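Local coordinates for succinoglycan biosynthesis protein (Bacillus cereus ATCC 14579, PDB 3B55), which is of unproven function but binds a calcium ion and probably acts as a hydrolase related to erythromycin esterases, at residues R260-E263 / Q264-M268; K204-I207 / P208-D212; F252-I255 / K256-R260. The protein carries 1 engineered substitution. One frame throughout, in Å; residues are numbered along the deposited sequence.

Contact 1 of 3, residues R260-E263 / Q264-M268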
loop_
_atom_site.group_PDB
_atom_site.type_symbol
_atom_site.label_atom_id
_atom_site.label_comp_id
_atom_site.label_asym_id
_atom_site.label_seq_id
_atom_site.Cartn_x
_atom_site.Cartn_y
_atom_site.Cartn_z
ATOM N N ARG A 260 3.553 -5.661 -17.964
ATOM C CA ARG A 260 4.355 -4.628 -17.326
ATOM C C ARG A 260 4.884 -5.124 -15.977
ATOM O O ARG A 260 5.975 -4.758 -15.552
ATOM C CB ARG A 260 3.511 -3.378 -17.106
ATOM C CG ARG A 260 4.327 -2.182 -16.700
ATOM C CD ARG A 260 5.067 -1.617 -17.897
ATOM N NE ARG A 260 6.071 -0.635 -17.496
ATOM C CZ ARG A 260 7.287 -0.949 -17.060
ATOM N NH1 ARG A 260 7.654 -2.218 -16.973
ATOM N NH2 ARG A 260 8.132 0.008 -16.707
ATOM N N ILE A 261 4.100 -5.953 -15.298
ATOM C CA ILE A 261 4.507 -6.485 -14.002
ATOM C C ILE A 261 5.753 -7.364 -14.134
ATOM O O ILE A 261 6.635 -7.325 -13.279
ATOM C CB ILE A 261 3.367 -7.302 -13.357
ATOM C CG1 ILE A 261 2.187 -6.379 -13.031
ATOM C CG2 ILE A 261 3.869 -8.002 -12.104
ATOM C CD1 ILE A 261 2.484 -5.325 -11.971
ATOM N N ILE A 262 5.814 -8.156 -15.203
ATOM C CA ILE A 262 6.946 -9.038 -15.455
ATOM C C ILE A 262 8.219 -8.219 -15.664
ATOM O O ILE A 262 9.296 -8.606 -15.196
ATOM C CB ILE A 262 6.701 -9.914 -16.705
ATOM C CG1 ILE A 262 5.349 -10.619 -16.589
ATOM C CG2 ILE A 262 7.819 -10.940 -16.843
ATOM C CD1 ILE A 262 4.919 -11.350 -17.841
ATOM N N GLU A 263 8.108 -7.096 -16.374
ATOM C CA GLU A 263 9.265 -6.232 -16.594
ATOM C C GLU A 263 9.690 -5.588 -15.275
ATOM O O GLU A 263 10.885 -5.441 -15.000
ATOM C CB GLU A 263 8.941 -5.119 -17.582
ATOM C CG GLU A 263 8.765 -5.553 -19.028
ATOM C CD GLU A 263 8.547 -4.364 -19.945
ATOM O OE1 GLU A 263 9.537 -3.674 -20.281
ATOM O OE2 GLU A 263 7.381 -4.108 -20.307
ATOM N N GLN A 264 8.704 -5.194 -14.470
ATOM C CA GLN A 264 8.992 -4.565 -13.188
ATOM C C GLN A 264 9.763 -5.528 -12.298
ATOM O O GLN A 264 10.742 -5.149 -11.648
ATOM C CB GLN A 264 7.700 -4.146 -12.485
ATOM C CG GLN A 264 6.987 -2.951 -13.119
ATOM C CD GLN A 264 5.660 -2.665 -12.452
ATOM O OE1 GLN A 264 5.241 -3.392 -11.552
ATOM N NE2 GLN A 264 4.980 -1.622 -12.902
ATOM N N PHE A 265 9.321 -6.781 -12.284
ATOM C CA PHE A 265 9.975 -7.786 -11.471
ATOM C C PHE A 265 11.387 -8.097 -11.965
ATOM O O PHE A 265 12.334 -8.076 -11.185
ATOM C CB PHE A 265 9.121 -9.062 -11.426
ATOM C CG PHE A 265 9.767 -10.197 -10.679
ATOM C CD1 PHE A 265 10.622 -11.088 -11.329
ATOM C CD2 PHE A 265 9.567 -10.343 -9.310
ATOM C CE1 PHE A 265 11.265 -12.106 -10.621
ATOM C CE2 PHE A 265 10.210 -11.359 -8.595
ATOM C CZ PHE A 265 11.060 -12.239 -9.256
ATOM N N THR A 266 11.538 -8.373 -13.256
ATOM C CA THR A 266 12.849 -8.710 -13.802
ATOM C C THR A 266 13.865 -7.574 -13.734
ATOM O O THR A 266 15.029 -7.795 -13.391
ATOM C CB THR A 266 12.742 -9.188 -15.274
ATOM O OG1 THR A 266 12.159 -8.156 -16.075
ATOM C CG2 THR A 266 11.881 -10.439 -15.369
ATOM N N THR A 267 13.430 -6.362 -14.061
ATOM C CA THR A 267 14.321 -5.204 -14.040
ATOM C C THR A 267 14.801 -4.875 -12.626
ATOM O O THR A 267 15.990 -4.626 -12.409
ATOM C CB THR A 267 13.625 -3.965 -14.645
ATOM O OG1 THR A 267 13.467 -4.148 -16.062
ATOM C CG2 THR A 267 14.447 -2.717 -14.393
HETATM N N MSE A 268 13.880 -4.874 -11.670
HETATM C CA MSE A 268 14.231 -4.583 -10.287
HETATM C C MSE A 268 15.283 -5.546 -9.740
HETATM O O MSE A 268 16.186 -5.142 -9.012
HETATM C CB MSE A 268 12.992 -4.657 -9.388
HETATM C CG MSE A 268 13.333 -4.876 -7.913
HETATM SE SE MSE A 268 11.819 -4.968 -6.701
HETATM C CE MSE A 268 11.199 -6.766 -7.083
#
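Arg260 and Gln264 face each other one turn apart in the last turns of the alpha-helix 250-268. The backbone follows the regular i to i+4 pattern. Gln264 N bonds to Arg260 O at 3.0 Å. The three amides that follow bond in the same way, and Thr266 N gives the straightest link, to Ile262 O, at 170°.

Two hydroxyls add to this pattern. Thr266 OG1 lies 3.0 Å from Ile262 O and 3.2 Å from Glu263 O, and which of the two takes its proton is not settled. Thr267 OG1 makes a weak bond to Glu263 O, which already receives Thr267 N.

Charges meet more loosely. Arg260 NH1 and Glu263 OE2 form a long ion pair at 3.8 Å. The oxygen lies well out of the guanidinium plane, so only the charges meet. Ser235 holds that carboxylate by a hydrogen bond. Helices 221-240, 178-192 and 278-298 pack around the buried side chains.

The remaining contact is van der Waals packing of a methylene on the guanidinium. The bend of Arg260 at chi2 (76°) carries the guanidinium forward along the helix, alongside Gln264. The two side chains cross at about a right angle. Gln264 CG lies over one guanidinium face, 4.0 Å from Arg260 NH1.

Contact 2 of 3, residues K204-I207 / P208-D212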
loop_
_atom_site.group_PDB
_atom_site.type_symbol
_atom_site.label_atom_id
_atom_site.label_comp_id
_atom_site.label_asym_id
_atom_site.label_seq_id
_atom_site.Cartn_x
_atom_site.Cartn_y
_atom_site.Cartn_z
ATOM N N LYS A 204 7.260 -19.394 -20.756
ATOM C CA LYS A 204 7.473 -20.718 -20.190
ATOM C C LYS A 204 8.798 -20.758 -19.435
ATOM O O LYS A 204 8.942 -21.477 -18.447
ATOM C CB LYS A 204 7.444 -21.765 -21.307
ATOM C CG LYS A 204 7.150 -23.185 -20.854
ATOM C CD LYS A 204 6.766 -24.033 -22.059
ATOM C CE LYS A 204 6.765 -25.501 -21.722
ATOM N NZ LYS A 204 8.133 -25.898 -21.311
ATOM N N GLY A 205 9.765 -19.981 -19.908
ATOM C CA GLY A 205 11.061 -19.934 -19.261
ATOM C C GLY A 205 11.045 -18.944 -18.108
ATOM O O GLY A 205 11.779 -19.094 -17.138
ATOM N N LEU A 206 10.193 -17.931 -18.208
ATOM C CA LEU A 206 10.084 -16.910 -17.169
ATOM C C LEU A 206 9.354 -17.381 -15.915
ATOM O O LEU A 206 9.694 -16.977 -14.807
ATOM C CB LEU A 206 9.368 -15.680 -17.729
ATOM C CG LEU A 206 10.212 -14.684 -18.520
ATOM C CD1 LEU A 206 9.299 -13.762 -19.314
ATOM C CD2 LEU A 206 11.109 -13.892 -17.565
ATOM N N ILE A 207 8.359 -18.239 -16.096
ATOM C CA ILE A 207 7.561 -18.737 -14.983
ATOM C C ILE A 207 8.363 -19.287 -13.803
ATOM O O ILE A 207 8.214 -18.808 -12.678
ATOM C CB ILE A 207 6.551 -19.800 -15.479
ATOM C CG1 ILE A 207 5.494 -19.126 -16.360
ATOM C CG2 ILE A 207 5.891 -20.503 -14.296
ATOM C CD1 ILE A 207 4.542 -20.094 -17.028
ATOM N N PRO A 208 9.231 -20.285 -14.037
ATOM C CA PRO A 208 10.024 -20.854 -12.943
ATOM C C PRO A 208 11.006 -19.922 -12.228
ATOM O O PRO A 208 11.360 -20.178 -11.078
ATOM C CB PRO A 208 10.733 -22.031 -13.609
ATOM C CG PRO A 208 10.904 -21.556 -15.015
ATOM C CD PRO A 208 9.547 -20.958 -15.308
ATOM N N VAL A 209 11.450 -18.852 -12.883
ATOM C CA VAL A 209 12.398 -17.942 -12.236
ATOM C C VAL A 209 11.773 -16.712 -11.580
ATOM O O VAL A 209 12.462 -15.956 -10.893
ATOM C CB VAL A 209 13.493 -17.470 -13.219
ATOM C CG1 VAL A 209 14.310 -18.666 -13.690
ATOM C CG2 VAL A 209 12.868 -16.739 -14.398
ATOM N N THR A 210 10.474 -16.505 -11.779
ATOM C CA THR A 210 9.810 -15.362 -11.163
ATOM C C THR A 210 8.883 -15.800 -10.033
ATOM O O THR A 210 8.132 -14.985 -9.500
ATOM C CB THR A 210 8.974 -14.533 -12.184
ATOM O OG1 THR A 210 7.937 -15.346 -12.737
ATOM C CG2 THR A 210 9.862 -14.007 -13.303
ATOM N N LYS A 211 8.921 -17.078 -9.659
ATOM C CA LYS A 211 8.051 -17.544 -8.584
ATOM C C LYS A 211 8.381 -16.899 -7.239
ATOM O O LYS A 211 7.571 -16.927 -6.314
ATOM C CB LYS A 211 8.066 -19.078 -8.481
ATOM C CG LYS A 211 9.416 -19.788 -8.421
ATOM C CD LYS A 211 9.153 -21.304 -8.383
ATOM C CE LYS A 211 10.351 -22.154 -8.798
ATOM N NZ LYS A 211 11.432 -22.193 -7.780
ATOM N N ASP A 212 9.574 -16.321 -7.139
ATOM C CA ASP A 212 10.016 -15.622 -5.936
ATOM C C ASP A 212 11.373 -14.963 -6.160
ATOM O O ASP A 212 12.198 -15.465 -6.924
ATOM C CB ASP A 212 10.032 -16.557 -4.709
ATOM C CG ASP A 212 11.005 -17.717 -4.845
ATOM O OD1 ASP A 212 12.231 -17.476 -4.842
ATOM O OD2 ASP A 212 10.532 -18.869 -4.949
#
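Thr210 has its OG1 set between its own backbone N and carbonyl carbon (chi1 62°), and this places the hydroxyl 3.2 Å from Leu206 O. The same torsion brings Thr210 CG2 to 3.3 Å from that oxygen. Val209 is rotated so that CG2 sits between its own N and carbonyl carbon, and this methyl lies 3.2 Å from Leu206 O. Leu206 O is thus surrounded by two methyls and a hydroxyl.

The segments form the turn that leaves helix 197-206 and leads to helix 213-217, where Asp212 is the N-cap. Backbone bonding is weak. Val209 N and Thr210 N both reach Leu206 O, the first at 134°. Thr210 N also has a weak bond to Ile207 O at 3.3 Å. The Pro208 ring sits close to the preceding carbonyl oxygens, with CD 3.2 Å from Lys204 O and CG 3.4 Å from Gly205 O.

Tyr181 OH is the stronger partner of Thr210 OG1, and the bond to Leu206 O is not settled. Leu206 packs against helix 221-240. Pro208 nitrogen has no hydrogen to give Lys204 O, so regular helical bonding is interrupted there. Within the turn bonds are weak and shared, and Thr210 is also tied to Val176.

Contact 3 of 3, residues F252-I255 / K256-R260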
loop_
_atom_site.group_PDB
_atom_site.type_symbol
_atom_site.label_atom_id
_atom_site.label_comp_id
_atom_site.label_asym_id
_atom_site.label_seq_id
_atom_site.Cartn_x
_atom_site.Cartn_y
_atom_site.Cartn_z
ATOM N N PHE A 252 -7.505 -5.067 -23.038
ATOM C CA PHE A 252 -6.145 -5.084 -23.551
ATOM C C PHE A 252 -5.283 -4.257 -22.607
ATOM O O PHE A 252 -4.080 -4.489 -22.474
ATOM C CB PHE A 252 -6.083 -4.503 -24.961
ATOM C CG PHE A 252 -4.681 -4.353 -25.491
ATOM C CD1 PHE A 252 -3.985 -3.154 -25.335
ATOM C CD2 PHE A 252 -4.042 -5.424 -26.119
ATOM C CE1 PHE A 252 -2.673 -3.026 -25.798
ATOM C CE2 PHE A 252 -2.732 -5.305 -26.583
ATOM C CZ PHE A 252 -2.047 -4.106 -26.421
ATOM N N ALA A 253 -5.910 -3.286 -21.951
ATOM C CA ALA A 253 -5.199 -2.439 -21.003
ATOM C C ALA A 253 -4.712 -3.320 -19.862
ATOM O O ALA A 253 -3.559 -3.211 -19.427
ATOM C CB ALA A 253 -6.125 -1.343 -20.476
ATOM N N TRP A 254 -5.590 -4.197 -19.387
ATOM C CA TRP A 254 -5.241 -5.109 -18.307
ATOM C C TRP A 254 -4.068 -5.995 -18.701
ATOM O O TRP A 254 -3.097 -6.128 -17.956
ATOM C CB TRP A 254 -6.421 -6.018 -17.940
ATOM C CG TRP A 254 -7.336 -5.472 -16.882
ATOM C CD1 TRP A 254 -8.552 -4.876 -17.071
ATOM C CD2 TRP A 254 -7.109 -5.481 -15.469
ATOM N NE1 TRP A 254 -9.096 -4.515 -15.861
ATOM C CE2 TRP A 254 -8.231 -4.874 -14.860
ATOM C CE3 TRP A 254 -6.065 -5.942 -14.655
ATOM C CZ2 TRP A 254 -8.340 -4.718 -13.472
ATOM C CZ3 TRP A 254 -6.172 -5.788 -13.277
ATOM C CH2 TRP A 254 -7.304 -5.180 -12.700
ATOM N N ILE A 255 -4.170 -6.610 -19.874
ATOM C CA ILE A 255 -3.129 -7.508 -20.365
ATOM C C ILE A 255 -1.777 -6.813 -20.400
ATOM O O ILE A 255 -0.785 -7.338 -19.901
ATOM C CB ILE A 255 -3.483 -8.028 -21.772
ATOM C CG1 ILE A 255 -4.843 -8.737 -21.723
ATOM C CG2 ILE A 255 -2.394 -8.950 -22.283
ATOM C CD1 ILE A 255 -4.944 -9.837 -20.673
ATOM N N LYS A 256 -1.758 -5.620 -20.981
ATOM C CA LYS A 256 -0.545 -4.824 -21.093
ATOM C C LYS A 256 0.104 -4.589 -19.723
ATOM O O LYS A 256 1.326 -4.665 -19.582
ATOM C CB LYS A 256 -0.887 -3.487 -21.754
ATOM C CG LYS A 256 0.300 -2.636 -22.100
ATOM C CD LYS A 256 -0.105 -1.496 -23.012
ATOM C CE LYS A 256 1.097 -0.639 -23.342
ATOM N NZ LYS A 256 2.213 -1.509 -23.801
ATOM N N GLN A 257 -0.722 -4.323 -18.714
ATOM C CA GLN A 257 -0.228 -4.076 -17.367
ATOM C C GLN A 257 0.338 -5.352 -16.757
ATOM O O GLN A 257 1.364 -5.315 -16.069
ATOM C CB GLN A 257 -1.344 -3.524 -16.481
ATOM C CG GLN A 257 -0.880 -3.201 -15.074
ATOM C CD GLN A 257 0.251 -2.185 -15.036
ATOM O OE1 GLN A 257 0.818 -1.921 -13.976
ATOM N NE2 GLN A 257 0.584 -1.613 -16.188
ATOM N N ASN A 258 -0.334 -6.474 -17.007
ATOM C CA ASN A 258 0.125 -7.767 -16.510
ATOM C C ASN A 258 1.531 -8.023 -17.049
ATOM O O ASN A 258 2.386 -8.553 -16.340
ATOM C CB ASN A 258 -0.815 -8.880 -16.978
ATOM C CG ASN A 258 -2.101 -8.941 -16.168
ATOM O OD1 ASN A 258 -2.183 -9.658 -15.170
ATOM N ND2 ASN A 258 -3.103 -8.176 -16.584
ATOM N N ALA A 259 1.770 -7.647 -18.305
ATOM C CA ALA A 259 3.088 -7.834 -18.914
ATOM C C ALA A 259 4.058 -6.851 -18.262
ATOM O O ALA A 259 5.230 -7.161 -18.034
ATOM C CB ALA A 259 3.023 -7.580 -20.418
ATOM N N ARG A 260 3.553 -5.661 -17.964
ATOM C CA ARG A 260 4.355 -4.628 -17.326
ATOM C C ARG A 260 4.884 -5.124 -15.977
ATOM O O ARG A 260 5.975 -4.758 -15.552
ATOM C CB ARG A 260 3.511 -3.378 -17.106
ATOM C CG ARG A 260 4.327 -2.182 -16.700
ATOM C CD ARG A 260 5.067 -1.617 -17.897
ATOM N NE ARG A 260 6.071 -0.635 -17.496
ATOM C CZ ARG A 260 7.287 -0.949 -17.060
ATOM N NH1 ARG A 260 7.654 -2.218 -16.973
ATOM N NH2 ARG A 260 8.132 0.008 -16.707
#
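Trp254 and Asn258 lie along one face of the alpha-helix 250-268, one turn apart. Their side chains cross obliquely, with indole and amide planes 39° apart. Asn258 ND2 comes in at the indole edge, near the ring plane, 4.2 Å from Trp254 CE3. In Asn258, chi1 (-78°) puts the amide carbon beside the backbone N, and chi2 (-91°) then turns ND2 toward Trp254 O. The modelled gap from ND2 to Trp254 O is only 2.5 Å, which is doubtfully short. The backbone bond from Asn258 N to the same oxygen is normal, at 2.9 Å. Asn258 OD1 has weak hydrogen bonds to Trp116 NE1 and Asn183 ND2. The Trp254 indole also meets Trp293 of helix 278-298 in an edge-to-face pair.

Phe252 and Lys256 pair in a different way. The lysine runs extended and passes obliquely by the phenyl ring, with Lys256 CD 4.1 Å from Phe252 CE1. Only the last torsion bends, and NZ forms a salt bridge with Glu239.

Along the backbone, Lys256 N, Gln257 N and Ala259 N bond to Phe252 O, Ala253 O and Ile255 O. Ile255 and Ala259 pack on helices 178-192 and 221-240.

The contact mixes apolar and charged chemistry. The carbonyl oxygen of Asn258 looks to other parts of the fold, through weak bonds. Lys256 uses its aliphatic part against the ring and its charge against an acid on the neighbouring helix.

Overall arrangement
Contacts 1 and 3 lie on the same helix, 250-268, and share Arg260. Both are mostly buried, since helices 178-192, 221-240 and 278-298 pack around them. Their backbone bonds are regular. They differ in side chains: contact 3 uses aromatic rings, an amide and a lysine paired with Glu239, while contact 1 uses hydroxyls, a long ion pair and aliphatic carbons. Contact 2 is partly buried and joins two other helices through a turn with weak bonds. It touches contact 1, where Phe265 CE1 lies 3.6 Å from Thr210 CG2 and Ile262 packs on Leu206. Contacts 2 and 3 do not touch, with nearest atoms about 8 Å apart. All three lie away from the calcium site.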